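Local coordinates for DNA-binding protein (PDB 3IRB) that is of unknown function but binds zinc and may bind acyl-CoA with its zinc-ribbon and OB-fold architecture, at residues Val58-Tyr63 and Glu72-Ile77; Gly11-Trp16 and Gln101-Ala106. One frame throughout, in Å; residues are numbered along the deposited sequence.

Contact 1 (Val58-Tyr63 with Glu72-Ile77) and contact 2 (Gly11-Trp16 with Gln101-Ala106) are both packed by apolar side chains, with no hydrogen bond across. Contact 1 joins parts of the chain that meet where the zinc ribbon probably leads into the OB-fold, with the Tyr74 side chain about 14 Å from the zinc. Contact 2 sets the start of the N-terminal helix on the OB-fold, away from the metal. Their centres lie 28 Å apart on opposite sides of the centre of the chain and their nearest atoms about 11 Å apart, yet both reach the same curled sheet.

Contact 1: Val58-Tyr63 and Glu72-Ile77; sequences VPARSY and ENYVEI. With SO4 (sulfate ion), chain G.
Val58 and Ala60, the residues of one segment that touch the other, flank Pro59, and the peptide bond between Val58 and Pro59 is cis. No hydrogen bond crosses to Glu72-Ile77: strand 46-49 lies between strands 56-58 and 69-76 and pairs with both, so near Val58 the two segments meet through side chains. The CA atoms of Ala60 and Tyr74 come within 7.2 Å. At one end, Ile77 extends its CG1 arm (chi2 165°) so that the terminal CD1 meets Val58 CB at 3.8 Å. At the other, the Tyr74 ring offers its edge: Ala60 CB lies near the ring plane, 4.1 Å from Tyr74 CD1. Ala32 and Gln35 of helix 30-41 also touch this ring, while Ser48 OG is hydrogen-bonded to the carbonyl of Arg61. The Arg61 chain bends at chi3 (79°), and its guanidinium grips a sulfate at its edge. Sulfate O4 is shared by two nitrogens, Arg61 NH2 at 2.9 Å and NH1 at 3.1 Å, and NH1 also reaches O2, with the sulfur in the plane of the group. The ion probably comes from the crystallisation liquor. Packing of the loop after strand 56-58 on strand 69-76 is consistent with the passage from the rubredoxin-like zinc ribbon, whose Cys50, Cys53, Cys64 and Cys67 hold the zinc, into the OB-fold.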
loop_
_atom_site.group_PDB
_atom_site.type_symbol
_atom_site.label_atom_id
_atom_site.label_comp_id
_atom_site.label_asym_id
_atom_site.label_seq_id
_atom_site.Cartn_x
_atom_site.Cartn_y
_atom_site.Cartn_z
ATOM N N VAL A 58 3.469 -3.642 7.518
ATOM C CA VAL A 58 2.352 -3.626 6.581
ATOM C C VAL A 58 2.945 -3.753 5.165
ATOM O O VAL A 58 3.956 -3.125 4.875
ATOM C CB VAL A 58 1.496 -2.348 6.743
ATOM C CG1 VAL A 58 2.252 -1.077 6.272
ATOM C CG2 VAL A 58 0.133 -2.523 6.046
ATOM N N PRO A 59 2.367 -4.629 4.311
ATOM C CA PRO A 59 1.348 -5.641 4.609
ATOM C C PRO A 59 1.874 -6.638 5.645
ATOM O O PRO A 59 3.091 -6.718 5.878
ATOM C CB PRO A 59 1.112 -6.344 3.265
ATOM C CG PRO A 59 1.550 -5.302 2.230
ATOM C CD PRO A 59 2.693 -4.574 2.877
ATOM N N ALA A 60 0.959 -7.298 6.333
ATOM C CA ALA A 60 1.319 -8.281 7.349
ATOM C C ALA A 60 2.357 -9.271 6.822
ATOM O O ALA A 60 2.309 -9.704 5.666
ATOM C CB ALA A 60 0.104 -9.016 7.810
ATOM N N ARG A 61 3.290 -9.664 7.670
ATOM C CA ARG A 61 4.241 -10.667 7.273
ATOM C C ARG A 61 4.457 -11.694 8.360
ATOM O O ARG A 61 4.179 -11.446 9.518
ATOM C CB ARG A 61 5.545 -10.021 6.795
ATOM C CG ARG A 61 6.327 -9.295 7.807
ATOM C CD ARG A 61 7.664 -8.825 7.198
ATOM N NE ARG A 61 7.572 -7.632 6.374
ATOM C CZ ARG A 61 8.628 -6.903 5.999
ATOM N NH1 ARG A 61 9.860 -7.241 6.387
ATOM N NH2 ARG A 61 8.462 -5.819 5.261
ATOM N N SER A 62 4.924 -12.869 7.957
ATOM C CA SER A 62 4.936 -14.009 8.851
ATOM C C SER A 62 6.317 -14.228 9.488
ATOM O O SER A 62 6.479 -15.100 10.323
ATOM C CB SER A 62 4.468 -15.229 8.070
ATOM O OG SER A 62 5.345 -15.462 6.995
ATOM N N TYR A 63 7.296 -13.425 9.081
ATOM C CA TYR A 63 8.681 -13.555 9.547
ATOM C C TYR A 63 9.315 -12.195 9.768
ATOM O O TYR A 63 9.089 -11.269 8.991
ATOM C CB TYR A 63 9.507 -14.295 8.505
ATOM C CG TYR A 63 10.898 -14.729 8.983
ATOM C CD1 TYR A 63 11.038 -15.628 10.000
ATOM C CD2 TYR A 63 12.045 -14.242 8.378
ATOM C CE1 TYR A 63 12.298 -16.043 10.439
ATOM C CE2 TYR A 63 13.316 -14.636 8.804
ATOM C CZ TYR A 63 13.428 -15.540 9.826
ATOM O OH TYR A 63 14.668 -15.953 10.261
ATOM N N GLU A 72 3.496 -14.105 14.718
ATOM C CA GLU A 72 2.178 -14.730 14.894
ATOM C C GLU A 72 1.028 -13.760 15.167
ATOM O O GLU A 72 -0.141 -14.129 15.022
ATOM C CB GLU A 72 2.232 -15.686 16.088
ATOM C CG GLU A 72 3.466 -16.576 16.144
ATOM C CD GLU A 72 3.283 -17.883 15.411
ATOM O OE1 GLU A 72 2.337 -18.005 14.603
ATOM O OE2 GLU A 72 4.099 -18.793 15.656
ATOM N N ASN A 73 1.335 -12.538 15.592
ATOM C CA ASN A 73 0.293 -11.622 16.035
ATOM C C ASN A 73 -0.101 -10.617 14.950
ATOM O O ASN A 73 0.758 -9.966 14.373
ATOM C CB ASN A 73 0.753 -10.942 17.310
ATOM C CG ASN A 73 1.085 -11.962 18.407
ATOM O OD1 ASN A 73 2.175 -11.949 18.983
ATOM N ND2 ASN A 73 0.142 -12.876 18.670
ATOM N N TYR A 74 -1.390 -10.508 14.668
ATOM C CA TYR A 74 -1.859 -9.586 13.659
ATOM C C TYR A 74 -2.556 -8.438 14.346
ATOM O O TYR A 74 -3.178 -8.622 15.376
ATOM C CB TYR A 74 -2.795 -10.283 12.680
ATOM C CG TYR A 74 -2.117 -11.448 12.030
ATOM C CD1 TYR A 74 -1.213 -11.258 11.000
ATOM C CD2 TYR A 74 -2.363 -12.750 12.463
ATOM C CE1 TYR A 74 -0.563 -12.330 10.420
ATOM C CE2 TYR A 74 -1.727 -13.827 11.879
ATOM C CZ TYR A 74 -0.829 -13.614 10.855
ATOM O OH TYR A 74 -0.200 -14.684 10.260
ATOM N N VAL A 75 -2.434 -7.252 13.764
ATOM C CA VAL A 75 -2.989 -6.035 14.357
ATOM C C VAL A 75 -3.671 -5.194 13.289
ATOM O O VAL A 75 -3.210 -5.145 12.153
ATOM C CB VAL A 75 -1.915 -5.191 15.089
ATOM C CG1 VAL A 75 -1.266 -5.996 16.221
ATOM C CG2 VAL A 75 -0.879 -4.734 14.147
ATOM N N GLU A 76 -4.786 -4.557 13.656
ATOM C CA GLU A 76 -5.470 -3.663 12.742
ATOM C C GLU A 76 -4.783 -2.300 12.801
ATOM O O GLU A 76 -4.655 -1.706 13.871
ATOM C CB GLU A 76 -6.964 -3.521 13.086
ATOM C CG GLU A 76 -7.688 -2.657 12.028
ATOM C CD GLU A 76 -9.185 -2.480 12.240
ATOM O OE1 GLU A 76 -9.765 -3.113 13.156
ATOM O OE2 GLU A 76 -9.768 -1.694 11.447
ATOM N N ILE A 77 -4.375 -1.805 11.641
ATOM C CA ILE A 77 -3.717 -0.526 11.531
ATOM C C ILE A 77 -4.781 0.577 11.451
ATOM O O ILE A 77 -5.824 0.390 10.855
ATOM C CB ILE A 77 -2.742 -0.608 10.346
ATOM C CG1 ILE A 77 -1.556 -1.478 10.806
ATOM C CG2 ILE A 77 -2.211 0.755 9.893
ATOM C CD1 ILE A 77 -0.751 -1.923 9.732
HETATM S S SO4 G . 12.592 -5.210 4.984
HETATM O O1 SO4 G . 13.262 -4.233 5.836
HETATM O O2 SO4 G . 12.795 -6.550 5.555
HETATM O O3 SO4 G . 13.111 -5.131 3.632
HETATM O O4 SO4 G . 11.184 -4.870 4.911
#

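Contact 2: Gly11-Trp16 and Gln101-Ala106; sequences GSLLRW and QPVYIA
The OB-fold domain receives the first turn of the N-terminal helix here: Leu13 and Trp16, three residues apart on helix 12-28, lie against Val103 and Ile105, two residues apart on strand 98-109. The pairing matches helical to strand periodicity, each putting its two side chains on the facing surface. Leu13 reaches across with one methyl, CD2, which comes within 3.8 Å of Val103 CG1. Trp16 presents a face of its indole, and Ile105 lies across it in a CH-pi contact. Ile105 CG1 sits 3.7 Å from the centroid of the Trp16 five-membered ring, only 10° off the normal. With CG1 beside the backbone N (chi1 -52°) and CG2 anti to that nitrogen, the two branches spread over the indole, CG2 lying over the rim of the six-membered ring, near CE3. A leucine in place of Trp16 has no flat face, and Ile105 CG1 and CG2 would probably lose most of their cover on the helix side. Asp94, from a loop, accepts hydrogen bonds from the Leu13 and Leu14 backbone nitrogens, tying the helix start to the same domain. From the neighbouring strand 114-123, Tyr120 touches both Val103 and Ile105. On the opposite face of the indole, Arg15 NH1 lies 3.1 Å above the Trp16 ring plane, displaced toward the rim; on the strand side, Ile105 CG2 approaches Trp16 CE3 at 3.7 Å.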
loop_
_atom_site.group_PDB
_atom_site.type_symbol
_atom_site.label_atom_id
_atom_site.label_comp_id
_atom_site.label_asym_id
_atom_site.label_seq_id
_atom_site.Cartn_x
_atom_site.Cartn_y
_atom_site.Cartn_z
ATOM N N GLY A 11 2.611 1.548 -21.955
ATOM C CA GLY A 11 2.921 2.823 -21.324
ATOM C C GLY A 11 3.081 2.717 -19.825
ATOM O O GLY A 11 3.028 1.639 -19.252
ATOM N N SER A 12 3.237 3.864 -19.188
ATOM C CA SER A 12 3.562 3.909 -17.787
ATOM C C SER A 12 2.416 3.447 -16.872
ATOM O O SER A 12 2.700 2.908 -15.804
ATOM C CB SER A 12 4.065 5.306 -17.391
ATOM O OG SER A 12 3.050 6.256 -17.545
ATOM N N LEU A 13 1.150 3.661 -17.264
ATOM C CA LEU A 13 0.042 3.240 -16.403
ATOM C C LEU A 13 -0.001 1.696 -16.365
ATOM O O LEU A 13 -0.099 1.101 -15.299
ATOM C CB LEU A 13 -1.304 3.851 -16.797
ATOM C CG LEU A 13 -1.481 5.352 -16.495
ATOM C CD1 LEU A 13 -2.634 5.904 -17.326
ATOM C CD2 LEU A 13 -1.702 5.601 -14.983
ATOM N N LEU A 14 0.204 1.065 -17.504
ATOM C CA LEU A 14 0.159 -0.390 -17.528
ATOM C C LEU A 14 1.397 -0.938 -16.827
ATOM O O LEU A 14 1.296 -1.917 -16.099
ATOM C CB LEU A 14 0.042 -0.970 -18.913
ATOM C CG LEU A 14 -0.090 -2.513 -18.943
ATOM C CD1 LEU A 14 -1.269 -2.975 -18.157
ATOM C CD2 LEU A 14 -0.193 -3.029 -20.388
ATOM N N ARG A 15 2.547 -0.291 -17.023
ATOM C CA ARG A 15 3.767 -0.726 -16.346
ATOM C C ARG A 15 3.566 -0.720 -14.835
ATOM O O ARG A 15 3.981 -1.662 -14.137
ATOM C CB ARG A 15 4.955 0.159 -16.709
ATOM C CG ARG A 15 6.337 -0.286 -16.127
ATOM C CD ARG A 15 6.861 0.587 -14.935
ATOM N NE ARG A 15 8.048 -0.005 -14.280
ATOM C CZ ARG A 15 8.362 0.135 -12.986
ATOM N NH1 ARG A 15 7.581 0.843 -12.174
ATOM N NH2 ARG A 15 9.451 -0.454 -12.477
ATOM N N TRP A 16 2.997 0.364 -14.323
ATOM C CA TRP A 16 2.794 0.485 -12.881
ATOM C C TRP A 16 1.753 -0.559 -12.426
ATOM O O TRP A 16 1.881 -1.147 -11.353
ATOM C CB TRP A 16 2.437 1.922 -12.431
ATOM C CG TRP A 16 3.659 2.803 -12.284
ATOM C CD1 TRP A 16 4.036 3.832 -13.091
ATOM C CD2 TRP A 16 4.676 2.685 -11.286
ATOM N NE1 TRP A 16 5.233 4.349 -12.672
ATOM C CE2 TRP A 16 5.640 3.674 -11.554
ATOM C CE3 TRP A 16 4.874 1.823 -10.193
ATOM C CZ2 TRP A 16 6.773 3.846 -10.756
ATOM C CZ3 TRP A 16 6.002 1.996 -9.396
ATOM C CH2 TRP A 16 6.930 3.004 -9.682
ATOM N N GLN A 101 -7.442 14.607 -14.418
ATOM C CA GLN A 101 -6.847 14.455 -13.105
ATOM C C GLN A 101 -5.643 13.569 -13.302
ATOM O O GLN A 101 -5.798 12.417 -13.692
ATOM C CB GLN A 101 -7.826 13.779 -12.149
ATOM C CG GLN A 101 -8.942 14.700 -11.698
ATOM C CD GLN A 101 -10.245 13.962 -11.495
ATOM O OE1 GLN A 101 -10.279 12.870 -10.912
ATOM N NE2 GLN A 101 -11.330 14.547 -11.985
ATOM N N PRO A 102 -4.445 14.105 -13.074
ATOM C CA PRO A 102 -3.254 13.262 -13.102
ATOM C C PRO A 102 -3.366 12.101 -12.140
ATOM O O PRO A 102 -4.050 12.195 -11.086
ATOM C CB PRO A 102 -2.141 14.198 -12.619
ATOM C CG PRO A 102 -2.625 15.549 -12.908
ATOM C CD PRO A 102 -4.120 15.513 -12.800
ATOM N N VAL A 103 -2.691 11.015 -12.498
ATOM C CA VAL A 103 -2.617 9.830 -11.663
ATOM C C VAL A 103 -1.300 9.868 -10.915
ATOM O O VAL A 103 -0.237 10.147 -11.493
ATOM C CB VAL A 103 -2.695 8.554 -12.505
ATOM C CG1 VAL A 103 -2.371 7.318 -11.651
ATOM C CG2 VAL A 103 -4.074 8.442 -13.157
ATOM N N TYR A 104 -1.365 9.634 -9.627
ATOM C CA TYR A 104 -0.155 9.600 -8.826
ATOM C C TYR A 104 0.123 8.159 -8.432
ATOM O O TYR A 104 -0.791 7.441 -8.062
ATOM C CB TYR A 104 -0.329 10.455 -7.592
ATOM C CG TYR A 104 -0.554 11.915 -7.836
ATOM C CD1 TYR A 104 -1.821 12.393 -8.183
ATOM C CD2 TYR A 104 0.467 12.837 -7.689
ATOM C CE1 TYR A 104 -2.048 13.731 -8.401
ATOM C CE2 TYR A 104 0.232 14.195 -7.890
ATOM C CZ TYR A 104 -1.024 14.619 -8.266
ATOM O OH TYR A 104 -1.286 15.948 -8.468
ATOM N N ILE A 105 1.390 7.749 -8.453
ATOM C CA ILE A 105 1.781 6.474 -7.892
ATOM C C ILE A 105 2.458 6.883 -6.578
ATOM O O ILE A 105 3.448 7.626 -6.612
ATOM C CB ILE A 105 2.770 5.708 -8.803
ATOM C CG1 ILE A 105 2.249 5.593 -10.245
ATOM C CG2 ILE A 105 3.070 4.335 -8.213
ATOM C CD1 ILE A 105 0.859 4.888 -10.431
ATOM N N ALA A 106 1.899 6.459 -5.454
ATOM C CA ALA A 106 2.375 6.908 -4.133
ATOM C C ALA A 106 2.771 5.760 -3.244
ATOM O O ALA A 106 2.169 4.690 -3.310
ATOM C CB ALA A 106 1.293 7.755 -3.424
#